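Local coordinates for protein diaminopimelate decarboxylase (Helicobacter pylori, PDB 2QGH) that catalyses the pyridoxal-phosphate-dependent decarboxylation of diaminopimelate to L-lysine, the closing step of bacterial lysine biosynthesis, at residues E338-E350 with T354-P366. Residues are numbered along the deposited sequence; the frame is centred on the assembly and turned at random.
With LYS (lysine), chain C.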
loop_
_atom_site.group_PDB
_atom_site.type_symbol
_atom_site.label_atom_id
_atom_site.label_comp_id
_atom_site.label_asym_id
_atom_site.label_seq_id
_atom_site.Cartn_x
_atom_site.Cartn_y
_atom_site.Cartn_z
ATOM N N GLU A 338 -3.660 22.155 26.780
ATOM C CA GLU A 338 -4.498 22.961 25.896
ATOM C C GLU A 338 -4.871 22.195 24.630
ATOM O O GLU A 338 -4.103 22.161 23.665
ATOM C CB GLU A 338 -3.776 24.251 25.502
ATOM C CG GLU A 338 -4.555 25.099 24.499
ATOM C CD GLU A 338 -3.718 26.198 23.865
ATOM O OE1 GLU A 338 -4.232 26.877 22.946
ATOM O OE2 GLU A 338 -2.553 26.382 24.284
ATOM N N ILE A 339 -6.058 21.597 24.641
ATOM C CA ILE A 339 -6.554 20.823 23.505
ATOM C C ILE A 339 -6.976 21.722 22.340
ATOM O O ILE A 339 -7.812 22.612 22.504
ATOM C CB ILE A 339 -7.746 19.939 23.937
ATOM C CG1 ILE A 339 -7.265 18.903 24.957
ATOM C CG2 ILE A 339 -8.376 19.268 22.721
ATOM C CD1 ILE A 339 -8.334 17.953 25.446
ATOM N N SER A 340 -6.391 21.488 21.165
ATOM C CA SER A 340 -6.714 22.282 19.982
ATOM C C SER A 340 -6.794 21.437 18.706
ATOM O O SER A 340 -6.474 20.249 18.712
ATOM C CB SER A 340 -5.679 23.402 19.806
ATOM O OG SER A 340 -4.351 22.905 19.771
ATOM N N PRO A 341 -7.260 22.037 17.600
ATOM C CA PRO A 341 -7.359 21.297 16.339
ATOM C C PRO A 341 -5.989 21.090 15.684
ATOM O O PRO A 341 -5.168 22.010 15.648
ATOM C CB PRO A 341 -8.291 22.170 15.500
ATOM C CG PRO A 341 -8.015 23.555 16.009
ATOM C CD PRO A 341 -7.945 23.340 17.501
ATOM N N CYS A 342 -5.752 19.884 15.166
ATOM C CA CYS A 342 -4.478 19.559 14.523
ATOM C C CYS A 342 -4.566 18.347 13.605
ATOM O O CYS A 342 -5.372 17.446 13.829
ATOM C CB CYS A 342 -3.419 19.265 15.582
ATOM S SG CYS A 342 -3.670 17.683 16.425
ATOM N N ASP A 343 -3.725 18.332 12.574
ATOM C CA ASP A 343 -3.655 17.214 11.639
ATOM C C ASP A 343 -2.537 16.301 12.115
ATOM O O ASP A 343 -1.395 16.736 12.250
ATOM C CB ASP A 343 -3.327 17.695 10.225
ATOM C CG ASP A 343 -4.504 18.347 9.543
ATOM O OD1 ASP A 343 -4.400 18.626 8.330
ATOM O OD2 ASP A 343 -5.531 18.578 10.214
ATOM N N VAL A 344 -2.864 15.045 12.389
ATOM C CA VAL A 344 -1.866 14.079 12.837
ATOM C C VAL A 344 -1.276 13.469 11.564
ATOM O O VAL A 344 -1.973 12.782 10.817
ATOM C CB VAL A 344 -2.525 13.003 13.709
ATOM C CG1 VAL A 344 -1.469 12.117 14.351
ATOM C CG2 VAL A 344 -3.381 13.680 14.778
ATOM N N VAL A 345 0.004 13.740 11.317
ATOM C CA VAL A 345 0.668 13.272 10.106
ATOM C C VAL A 345 1.928 12.448 10.322
ATOM O O VAL A 345 2.574 12.528 11.371
ATOM C CB VAL A 345 1.024 14.466 9.190
ATOM C CG1 VAL A 345 -0.202 15.351 8.991
ATOM C CG2 VAL A 345 2.165 15.272 9.796
ATOM N N GLY A 346 2.272 11.660 9.308
ATOM C CA GLY A 346 3.454 10.823 9.372
ATOM C C GLY A 346 4.644 11.444 8.657
ATOM O O GLY A 346 4.590 12.600 8.234
ATOM N N PRO A 347 5.739 10.692 8.496
ATOM C CA PRO A 347 6.921 11.231 7.825
ATOM C C PRO A 347 6.984 11.109 6.308
ATOM O O PRO A 347 7.893 11.665 5.699
ATOM C CB PRO A 347 8.078 10.456 8.472
ATOM C CG PRO A 347 7.483 9.855 9.718
ATOM C CD PRO A 347 6.097 9.501 9.277
ATOM N N VAL A 348 6.046 10.407 5.682
ATOM C CA VAL A 348 6.169 10.239 4.240
ATOM C C VAL A 348 5.800 11.462 3.412
ATOM O O VAL A 348 4.867 12.201 3.720
ATOM C CB VAL A 348 5.446 8.941 3.750
ATOM C CG1 VAL A 348 5.385 7.924 4.900
ATOM C CG2 VAL A 348 4.097 9.236 3.186
ATOM N N CYS A 349 6.599 11.669 2.371
ATOM C CA CYS A 349 6.513 12.792 1.442
ATOM C C CYS A 349 5.198 13.126 0.735
ATOM O O CYS A 349 5.168 14.035 -0.090
ATOM C CB CYS A 349 7.607 12.610 0.386
ATOM S SG CYS A 349 7.614 10.946 -0.350
ATOM N N GLU A 350 4.120 12.421 1.057
ATOM C CA GLU A 350 2.824 12.653 0.413
ATOM C C GLU A 350 1.761 13.286 1.287
ATOM O O GLU A 350 1.734 13.065 2.495
ATOM C CB GLU A 350 2.258 11.344 -0.092
ATOM C CG GLU A 350 2.539 11.069 -1.510
ATOM C CD GLU A 350 2.176 9.660 -1.859
ATOM O OE1 GLU A 350 0.985 9.306 -1.738
ATOM O OE2 GLU A 350 3.092 8.911 -2.240
ATOM N N THR A 354 -1.523 11.550 6.278
ATOM C CA THR A 354 -1.986 12.214 7.486
ATOM C C THR A 354 -3.025 11.261 8.054
ATOM O O THR A 354 -3.969 10.876 7.369
ATOM C CB THR A 354 -2.595 13.636 7.223
ATOM O OG1 THR A 354 -3.838 13.770 7.926
ATOM C CG2 THR A 354 -2.806 13.884 5.759
ATOM N N PHE A 355 -2.820 10.854 9.298
ATOM C CA PHE A 355 -3.705 9.916 9.961
ATOM C C PHE A 355 -5.083 10.487 10.267
ATOM O O PHE A 355 -6.098 9.846 9.998
ATOM C CB PHE A 355 -3.047 9.419 11.249
ATOM C CG PHE A 355 -1.791 8.612 11.022
ATOM C CD1 PHE A 355 -1.852 7.344 10.453
ATOM C CD2 PHE A 355 -0.554 9.108 11.401
ATOM C CE1 PHE A 355 -0.696 6.584 10.269
ATOM C CE2 PHE A 355 0.608 8.350 11.220
ATOM C CZ PHE A 355 0.534 7.086 10.655
ATOM N N LEU A 356 -5.129 11.692 10.825
ATOM C CA LEU A 356 -6.410 12.299 11.161
ATOM C C LEU A 356 -6.431 13.811 10.909
ATOM O O LEU A 356 -5.585 14.546 11.417
ATOM C CB LEU A 356 -6.732 11.999 12.629
ATOM C CG LEU A 356 -8.194 11.839 13.064
ATOM C CD1 LEU A 356 -8.232 11.308 14.486
ATOM C CD2 LEU A 356 -8.928 13.165 12.970
ATOM N N LYS A 357 -7.389 14.270 10.111
ATOM C CA LYS A 357 -7.518 15.696 9.835
ATOM C C LYS A 357 -8.284 16.350 10.973
ATOM O O LYS A 357 -9.099 15.704 11.629
ATOM C CB LYS A 357 -8.274 15.947 8.530
ATOM C CG LYS A 357 -7.395 16.123 7.306
ATOM C CD LYS A 357 -8.226 16.585 6.121
ATOM C CE LYS A 357 -7.421 16.599 4.835
ATOM N NZ LYS A 357 -8.301 16.895 3.663
ATOM N N ASP A 358 -8.028 17.633 11.197
ATOM C CA ASP A 358 -8.698 18.379 12.257
ATOM C C ASP A 358 -9.042 17.544 13.482
ATOM O O ASP A 358 -10.212 17.439 13.860
ATOM C CB ASP A 358 -9.975 19.040 11.734
ATOM C CG ASP A 358 -9.697 20.299 10.949
ATOM O OD1 ASP A 358 -8.947 21.162 11.458
ATOM O OD2 ASP A 358 -10.236 20.433 9.827
ATOM N N ALA A 359 -8.024 16.941 14.088
ATOM C CA ALA A 359 -8.212 16.151 15.300
ATOM C C ALA A 359 -8.071 17.138 16.445
ATOM O O ALA A 359 -7.627 18.263 16.243
ATOM C CB ALA A 359 -7.148 15.071 15.409
ATOM N N HIS A 360 -8.437 16.724 17.647
ATOM C CA HIS A 360 -8.342 17.613 18.793
ATOM C C HIS A 360 -7.517 16.965 19.893
ATOM O O HIS A 360 -7.949 15.999 20.525
ATOM C CB HIS A 360 -9.752 17.960 19.279
ATOM C CG HIS A 360 -10.593 18.626 18.233
ATOM N ND1 HIS A 360 -10.316 19.887 17.750
ATOM C CD2 HIS A 360 -11.652 18.175 17.519
ATOM C CE1 HIS A 360 -11.166 20.185 16.781
ATOM N NE2 HIS A 360 -11.986 19.162 16.621
ATOM N N LEU A 361 -6.320 17.498 20.116
ATOM C CA LEU A 361 -5.431 16.944 21.127
ATOM C C LEU A 361 -4.719 18.015 21.940
ATOM O O LEU A 361 -4.599 19.163 21.516
ATOM C CB LEU A 361 -4.378 16.054 20.458
ATOM C CG LEU A 361 -4.848 14.884 19.588
ATOM C CD1 LEU A 361 -3.635 14.176 19.003
ATOM C CD2 LEU A 361 -5.687 13.917 20.420
ATOM N N PRO A 362 -4.242 17.649 23.137
ATOM C CA PRO A 362 -3.534 18.624 23.971
ATOM C C PRO A 362 -2.193 18.891 23.306
ATOM O O PRO A 362 -1.765 18.115 22.442
ATOM C CB PRO A 362 -3.382 17.892 25.297
ATOM C CG PRO A 362 -3.262 16.459 24.868
ATOM C CD PRO A 362 -4.339 16.346 23.814
ATOM N N GLU A 363 -1.529 19.980 23.675
ATOM C CA GLU A 363 -0.242 20.252 23.061
ATOM C C GLU A 363 0.690 19.139 23.500
ATOM O O GLU A 363 0.763 18.812 24.684
ATOM C CB GLU A 363 0.317 21.611 23.491
ATOM C CG GLU A 363 1.550 22.001 22.687
ATOM C CD GLU A 363 2.062 23.392 22.999
ATOM O OE1 GLU A 363 3.035 23.820 22.337
ATOM O OE2 GLU A 363 1.499 24.054 23.900
ATOM N N LEU A 364 1.381 18.538 22.539
ATOM C CA LEU A 364 2.302 17.448 22.837
ATOM C C LEU A 364 3.703 17.910 22.518
ATOM O O LEU A 364 3.896 18.899 21.813
ATOM C CB LEU A 364 1.977 16.215 21.989
ATOM C CG LEU A 364 0.587 15.575 22.086
ATOM C CD1 LEU A 364 0.374 14.643 20.904
ATOM C CD2 LEU A 364 0.446 14.820 23.399
ATOM N N GLU A 365 4.682 17.187 23.038
ATOM C CA GLU A 365 6.072 17.520 22.794
ATOM C C GLU A 365 6.838 16.303 22.294
ATOM O O GLU A 365 6.387 15.165 22.439
ATOM C CB GLU A 365 6.712 18.069 24.070
ATOM C CG GLU A 365 6.424 17.257 25.320
ATOM C CD GLU A 365 7.045 17.877 26.554
ATOM O OE1 GLU A 365 8.283 17.774 26.723
ATOM O OE2 GLU A 365 6.293 18.482 27.347
ATOM N N PRO A 366 8.009 16.534 21.683
ATOM C CA PRO A 366 8.844 15.453 21.157
ATOM C C PRO A 366 9.021 14.355 22.191
ATOM O O PRO A 366 9.479 14.605 23.305
ATOM C CB PRO A 366 10.152 16.164 20.835
ATOM C CG PRO A 366 9.684 17.526 20.415
ATOM C CD PRO A 366 8.656 17.844 21.477
HETATM N N LYS C . 3.058 8.332 -4.709
HETATM C CA LYS C . 2.463 9.375 -5.602
HETATM C C LYS C . 2.012 8.752 -6.923
HETATM O O LYS C . 1.967 7.506 -6.979
HETATM C CB LYS C . 3.492 10.492 -5.858
HETATM C CG LYS C . 3.849 11.276 -4.604
HETATM C CD LYS C . 5.102 12.114 -4.775
HETATM C CE LYS C . 5.390 12.888 -3.490
HETATM N NZ LYS C . 6.700 13.622 -3.475
HETATM O OXT LYS C . 1.709 9.501 -7.877
#
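Ser340 and Cys342 pair antiparallel with Leu361 and Ala359 through two backbone hydrogen bonds each, and Val344 continues the ladder with Leu356 across a register slip, so that residues 338-350 and 354-366 form a beta hairpin broken by bulges. The first slip is bridged by a side chain: a chi1 of -75°, with CG trans to the carbonyl carbon, carries the Asp343 carboxylate across to Lys357 and Asp358, where OD2 accepts a hydrogen bond from the backbone N of Asp358 at 2.8 Å, on its anti side and 32° out of the carboxylate plane. This bond fastens the corner at Lys357 and Asp358. The second irregularity is a classic beta bulge, in which Phe355 and Leu356 share Val344 as partner: Val344 N bonds Leu356 O at 2.9 Å, while Val344 O takes weak bonds from the N of both. On one face CG2 of Val344 meets CB of Ala359 at 4.1 Å and also reaches CD1 of Leu361, which approaches SG of Cys342. The other face carries Pro341, whose CB lies 3.7 Å from CE1 of the His360 imidazole. Beyond the strands, Glu350 OE2 accepts a short hydrogen bond (2.5 Å) from the alpha-amino N of the bound lysine, a site completed by Arg282, Arg318 and Tyr322 of the second subunit; the segment thus runs from the beta domain to that subunit's active site, as in fold-type III (alanine racemase-like) PLP enzymes. Strand 340-345 pairs in parallel with strand 306-309 along its other edge, while Val344, Leu356 and Leu361 pack on Ile328 of strand 328-330, and Phe355 reaches Ile372 of strand 369-372.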